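GTPase-activating protein BEM3 (Saccharomyces cerevisiae S288C, PDB 6FSF) acts as a GTPase-activating protein for CDC42, and less efficiently for RHO1, and binds phosphatidylinositol 3-phosphate. Local coordinates at residues D15-L27 with R96-F108. Numbering follows the deposited sequence.
Sequences DFGTIQIEVLSTL and RKNILNQYYTSIF
F108, the residue just past the end of helix 90-107, packs against F16, I19 and I21 and illustrates how an aromatic following a helix can anchor that end against a strand. Its CB lies 4.0 Å from F16 O, and CG comes near I19 CD1. With CG anti to the carbonyl carbon (chi1 -67°), the ring lies between F16 and I21: on one side CD1, 3.6 Å from I21 CG2, and CE1 run beside that methyl; on the other, CD2 and CE2 form the edge turned into the face of F16, a T-shaped pair with planes at 84°. I19 CD1 sits over one face of the F108 ring, a CH-pi contact 4.1 Å from its centroid; I121 and I125 of helix 115-125 add to this apolar pocket. Farther along the strand, V23 packs on L100, and V23 N gives a nearly straight 2.9 Å hydrogen bond to N101 OD1, approaching from above the amide carbonyl plane. R96 NE donates to T26 OG1, which lies in the guanidinium plane (3.0 Å); L84 O holds R96 NH1. Within the PX domain, aromatic packing at F108, the N101 bond mid-strand and the R96 bond at T26 thus join helix to edge strand, consistent with the polar bonds helping to set the register.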
loop_
_atom_site.group_PDB
_atom_site.type_symbol
_atom_site.label_atom_id
_atom_site.label_comp_id
_atom_site.label_asym_id
_atom_site.label_seq_id
_atom_site.Cartn_x
_atom_site.Cartn_y
_atom_site.Cartn_z
ATOM N N ASP A 15 24.473 -3.393 -7.224
ATOM C CA ASP A 15 23.606 -4.545 -7.437
ATOM C C ASP A 15 22.130 -4.173 -7.484
ATOM O O ASP A 15 21.276 -5.057 -7.356
ATOM C CB ASP A 15 23.841 -5.592 -6.346
ATOM C CG ASP A 15 25.243 -6.164 -6.376
ATOM O OD1 ASP A 15 25.847 -6.203 -7.468
ATOM O OD2 ASP A 15 25.740 -6.578 -5.308
ATOM N N PHE A 16 21.805 -2.890 -7.662
ATOM C CA PHE A 16 20.407 -2.480 -7.751
ATOM C C PHE A 16 19.694 -3.107 -8.940
ATOM O O PHE A 16 18.461 -3.209 -8.929
ATOM C CB PHE A 16 20.301 -0.959 -7.839
ATOM C CG PHE A 16 20.518 -0.257 -6.533
ATOM C CD1 PHE A 16 20.485 -0.955 -5.337
ATOM C CD2 PHE A 16 20.746 1.109 -6.501
ATOM C CE1 PHE A 16 20.681 -0.305 -4.134
ATOM C CE2 PHE A 16 20.943 1.764 -5.302
ATOM C CZ PHE A 16 20.910 1.058 -4.118
ATOM N N GLY A 17 20.436 -3.525 -9.967
ATOM C CA GLY A 17 19.810 -4.108 -11.139
ATOM C C GLY A 17 19.296 -5.517 -10.932
ATOM O O GLY A 17 18.530 -6.012 -11.766
ATOM N N THR A 18 19.692 -6.171 -9.843
ATOM C CA THR A 18 19.310 -7.553 -9.584
ATOM C C THR A 18 18.066 -7.677 -8.712
ATOM O O THR A 18 17.738 -8.789 -8.283
ATOM C CB THR A 18 20.465 -8.308 -8.921
ATOM O OG1 THR A 18 20.598 -7.882 -7.557
ATOM C CG2 THR A 18 21.768 -8.040 -9.658
ATOM N N ILE A 19 17.371 -6.577 -8.433
ATOM C CA ILE A 19 16.208 -6.613 -7.557
ATOM C C ILE A 19 14.999 -6.046 -8.287
ATOM O O ILE A 19 15.119 -5.183 -9.165
ATOM C CB ILE A 19 16.440 -5.844 -6.234
ATOM C CG1 ILE A 19 16.689 -4.353 -6.501
ATOM C CG2 ILE A 19 17.589 -6.456 -5.447
ATOM C CD1 ILE A 19 16.657 -3.494 -5.248
ATOM N N GLN A 20 13.825 -6.556 -7.923
ATOM C CA GLN A 20 12.554 -5.960 -8.299
ATOM C C GLN A 20 11.896 -5.385 -7.054
ATOM O O GLN A 20 12.123 -5.863 -5.939
ATOM C CB GLN A 20 11.623 -6.985 -8.952
ATOM C CG GLN A 20 12.254 -7.811 -10.053
ATOM C CD GLN A 20 11.364 -8.960 -10.483
ATOM O OE1 GLN A 20 11.779 -10.118 -10.471
ATOM N NE2 GLN A 20 10.131 -8.645 -10.861
ATOM N N ILE A 21 11.080 -4.352 -7.249
ATOM C CA ILE A 21 10.338 -3.738 -6.156
ATOM C C ILE A 21 8.851 -3.940 -6.398
ATOM O O ILE A 21 8.401 -4.083 -7.538
ATOM C CB ILE A 21 10.675 -2.235 -5.994
ATOM C CG1 ILE A 21 10.084 -1.401 -7.142
ATOM C CG2 ILE A 21 12.181 -2.034 -5.908
ATOM C CD1 ILE A 21 8.769 -0.709 -6.799
ATOM N N GLU A 22 8.088 -3.956 -5.309
ATOM C CA GLU A 22 6.631 -4.007 -5.388
ATOM C C GLU A 22 6.071 -3.232 -4.207
ATOM O O GLU A 22 6.235 -3.649 -3.058
ATOM C CB GLU A 22 6.116 -5.444 -5.392
ATOM C CG GLU A 22 4.609 -5.541 -5.598
ATOM C CD GLU A 22 4.097 -6.967 -5.554
ATOM O OE1 GLU A 22 4.920 -7.892 -5.371
ATOM O OE2 GLU A 22 2.872 -7.165 -5.703
ATOM N N VAL A 23 5.431 -2.102 -4.493
ATOM C CA VAL A 23 4.722 -1.347 -3.467
ATOM C C VAL A 23 3.471 -2.138 -3.102
ATOM O O VAL A 23 2.565 -2.295 -3.925
ATOM C CB VAL A 23 4.373 0.067 -3.948
ATOM C CG1 VAL A 23 3.702 0.859 -2.839
ATOM C CG2 VAL A 23 5.626 0.781 -4.434
ATOM N N LEU A 24 3.428 -2.658 -1.877
ATOM C CA LEU A 24 2.330 -3.523 -1.465
ATOM C C LEU A 24 1.145 -2.757 -0.896
ATOM O O LEU A 24 0.008 -3.233 -0.994
ATOM C CB LEU A 24 2.822 -4.540 -0.429
ATOM C CG LEU A 24 3.931 -5.508 -0.858
ATOM C CD1 LEU A 24 4.358 -6.383 0.312
ATOM C CD2 LEU A 24 3.488 -6.362 -2.036
ATOM N N SER A 25 1.380 -1.584 -0.312
ATOM C CA SER A 25 0.325 -0.850 0.376
ATOM C C SER A 25 0.798 0.564 0.674
ATOM O O SER A 25 1.998 0.828 0.800
ATOM C CB SER A 25 -0.086 -1.542 1.678
ATOM O OG SER A 25 -1.002 -0.743 2.409
ATOM N N THR A 26 -0.175 1.472 0.787
ATOM C CA THR A 26 0.039 2.809 1.329
ATOM C C THR A 26 -0.869 3.068 2.528
ATOM O O THR A 26 -1.091 4.225 2.900
ATOM C CB THR A 26 -0.180 3.879 0.257
ATOM O OG1 THR A 26 -1.558 3.896 -0.138
ATOM C CG2 THR A 26 0.684 3.594 -0.967
ATOM N N LEU A 27 -1.402 2.004 3.137
ATOM C CA LEU A 27 -2.231 2.095 4.334
ATOM C C LEU A 27 -1.627 1.318 5.497
ATOM O O LEU A 27 -2.329 1.002 6.462
ATOM C CB LEU A 27 -3.646 1.591 4.047
ATOM C CG LEU A 27 -4.402 2.299 2.926
ATOM C CD1 LEU A 27 -5.766 1.659 2.739
ATOM C CD2 LEU A 27 -4.533 3.782 3.226
ATOM N N ARG A 96 -2.330 6.300 -6.274
ATOM C CA ARG A 96 -1.014 6.664 -5.756
ATOM C C ARG A 96 -0.122 5.444 -5.564
ATOM O O ARG A 96 1.109 5.564 -5.602
ATOM C CB ARG A 96 -1.163 7.434 -4.442
ATOM C CG ARG A 96 -1.630 6.596 -3.256
ATOM C CD ARG A 96 -2.124 7.487 -2.122
ATOM N NE ARG A 96 -2.259 6.771 -0.859
ATOM C CZ ARG A 96 -2.795 7.292 0.241
ATOM N NH1 ARG A 96 -3.255 8.536 0.230
ATOM N NH2 ARG A 96 -2.876 6.568 1.351
ATOM N N LYS A 97 -0.718 4.266 -5.365
ATOM C CA LYS A 97 0.075 3.047 -5.259
ATOM C C LYS A 97 0.685 2.669 -6.604
ATOM O O LYS A 97 1.817 2.172 -6.663
ATOM C CB LYS A 97 -0.796 1.917 -4.715
ATOM C CG LYS A 97 -0.095 0.581 -4.542
ATOM C CD LYS A 97 -1.041 -0.416 -3.895
ATOM C CE LYS A 97 -0.514 -1.833 -3.987
ATOM N NZ LYS A 97 -0.289 -2.244 -5.399
ATOM N N ASN A 98 -0.045 2.905 -7.698
ATOM C CA ASN A 98 0.490 2.596 -9.021
ATOM C C ASN A 98 1.603 3.560 -9.407
ATOM O O ASN A 98 2.601 3.154 -10.015
ATOM C CB ASN A 98 -0.628 2.628 -10.065
ATOM C CG ASN A 98 -1.706 1.600 -9.796
ATOM O OD1 ASN A 98 -1.451 0.561 -9.187
ATOM N ND2 ASN A 98 -2.919 1.879 -10.258
ATOM N N ILE A 99 1.447 4.842 -9.072
ATOM C CA ILE A 99 2.488 5.818 -9.381
ATOM C C ILE A 99 3.756 5.503 -8.599
ATOM O O ILE A 99 4.871 5.605 -9.126
ATOM C CB ILE A 99 1.984 7.244 -9.094
ATOM C CG1 ILE A 99 0.699 7.527 -9.874
ATOM C CG2 ILE A 99 3.064 8.272 -9.418
ATOM C CD1 ILE A 99 0.143 8.904 -9.651
ATOM N N LEU A 100 3.607 5.122 -7.328
ATOM C CA LEU A 100 4.775 4.784 -6.520
ATOM C C LEU A 100 5.475 3.541 -7.057
ATOM O O LEU A 100 6.707 3.449 -7.013
ATOM C CB LEU A 100 4.366 4.591 -5.061
ATOM C CG LEU A 100 4.114 5.869 -4.259
ATOM C CD1 LEU A 100 3.395 5.552 -2.960
ATOM C CD2 LEU A 100 5.423 6.593 -3.985
ATOM N N ASN A 101 4.707 2.575 -7.565
ATOM C CA ASN A 101 5.309 1.405 -8.199
ATOM C C ASN A 101 6.144 1.808 -9.410
ATOM O O ASN A 101 7.285 1.359 -9.569
ATOM C CB ASN A 101 4.222 0.407 -8.600
ATOM C CG ASN A 101 4.158 -0.785 -7.670
ATOM O OD1 ASN A 101 5.186 -1.298 -7.229
ATOM N ND2 ASN A 101 2.947 -1.232 -7.363
ATOM N N GLN A 102 5.584 2.656 -10.276
ATOM C CA GLN A 102 6.338 3.162 -11.420
ATOM C C GLN A 102 7.560 3.949 -10.969
ATOM O O GLN A 102 8.625 3.871 -11.594
ATOM C CB GLN A 102 5.441 4.041 -12.290
ATOM C CG GLN A 102 4.322 3.288 -12.967
ATOM C CD GLN A 102 4.836 2.121 -13.779
ATOM O OE1 GLN A 102 4.599 0.963 -13.439
ATOM N NE2 GLN A 102 5.547 2.420 -14.859
ATOM N N TYR A 103 7.419 4.718 -9.890
ATOM C CA TYR A 103 8.508 5.565 -9.414
ATOM C C TYR A 103 9.711 4.733 -8.989
ATOM O O TYR A 103 10.835 4.953 -9.456
ATOM C CB TYR A 103 8.011 6.433 -8.257
ATOM C CG TYR A 103 9.077 7.284 -7.602
ATOM C CD1 TYR A 103 9.387 8.542 -8.100
ATOM C CD2 TYR A 103 9.756 6.841 -6.474
ATOM C CE1 TYR A 103 10.352 9.330 -7.500
ATOM C CE2 TYR A 103 10.723 7.620 -5.867
ATOM C CZ TYR A 103 11.015 8.865 -6.384
ATOM O OH TYR A 103 11.974 9.648 -5.784
ATOM N N TYR A 104 9.492 3.766 -8.097
ATOM C CA TYR A 104 10.624 3.038 -7.532
ATOM C C TYR A 104 11.162 1.983 -8.487
ATOM O O TYR A 104 12.326 1.585 -8.372
ATOM C CB TYR A 104 10.234 2.415 -6.198
ATOM C CG TYR A 104 10.305 3.393 -5.048
ATOM C CD1 TYR A 104 11.507 3.999 -4.709
ATOM C CD2 TYR A 104 9.179 3.704 -4.300
ATOM C CE1 TYR A 104 11.583 4.893 -3.663
ATOM C CE2 TYR A 104 9.243 4.600 -3.254
ATOM C CZ TYR A 104 10.450 5.193 -2.937
ATOM O OH TYR A 104 10.523 6.087 -1.889
ATOM N N THR A 105 10.342 1.513 -9.426
ATOM C CA THR A 105 10.868 0.664 -10.490
ATOM C C THR A 105 11.881 1.426 -11.332
ATOM O O THR A 105 12.920 0.878 -11.718
ATOM C CB THR A 105 9.727 0.132 -11.364
ATOM O OG1 THR A 105 8.892 -0.740 -10.587
ATOM C CG2 THR A 105 10.269 -0.636 -12.560
ATOM N N SER A 106 11.602 2.700 -11.610
ATOM C CA SER A 106 12.531 3.505 -12.394
ATOM C C SER A 106 13.807 3.795 -11.612
ATOM O O SER A 106 14.905 3.793 -12.184
ATOM C CB SER A 106 11.850 4.804 -12.832
ATOM O OG SER A 106 10.690 4.541 -13.602
ATOM N N ILE A 107 13.683 4.029 -10.302
ATOM C CA ILE A 107 14.840 4.384 -9.482
ATOM C C ILE A 107 15.891 3.281 -9.538
ATOM O O ILE A 107 17.057 3.524 -9.870
ATOM C CB ILE A 107 14.399 4.672 -8.035
ATOM C CG1 ILE A 107 13.593 5.966 -7.977
ATOM C CG2 ILE A 107 15.601 4.748 -7.109
ATOM C CD1 ILE A 107 14.352 7.183 -8.471
ATOM N N PHE A 108 15.491 2.049 -9.227
ATOM C CA PHE A 108 16.406 0.917 -9.217
ATOM C C PHE A 108 16.702 0.375 -10.612
ATOM O O PHE A 108 17.329 -0.684 -10.727
ATOM C CB PHE A 108 15.849 -0.194 -8.322
ATOM C CG PHE A 108 15.809 0.170 -6.862
ATOM C CD1 PHE A 108 14.640 0.629 -6.280
ATOM C CD2 PHE A 108 16.949 0.075 -6.081
ATOM C CE1 PHE A 108 14.604 0.975 -4.935
ATOM C CE2 PHE A 108 16.921 0.418 -4.738
ATOM C CZ PHE A 108 15.748 0.870 -4.163
HETATM O O HOH W 1 11.116 -3.344 -9.988
#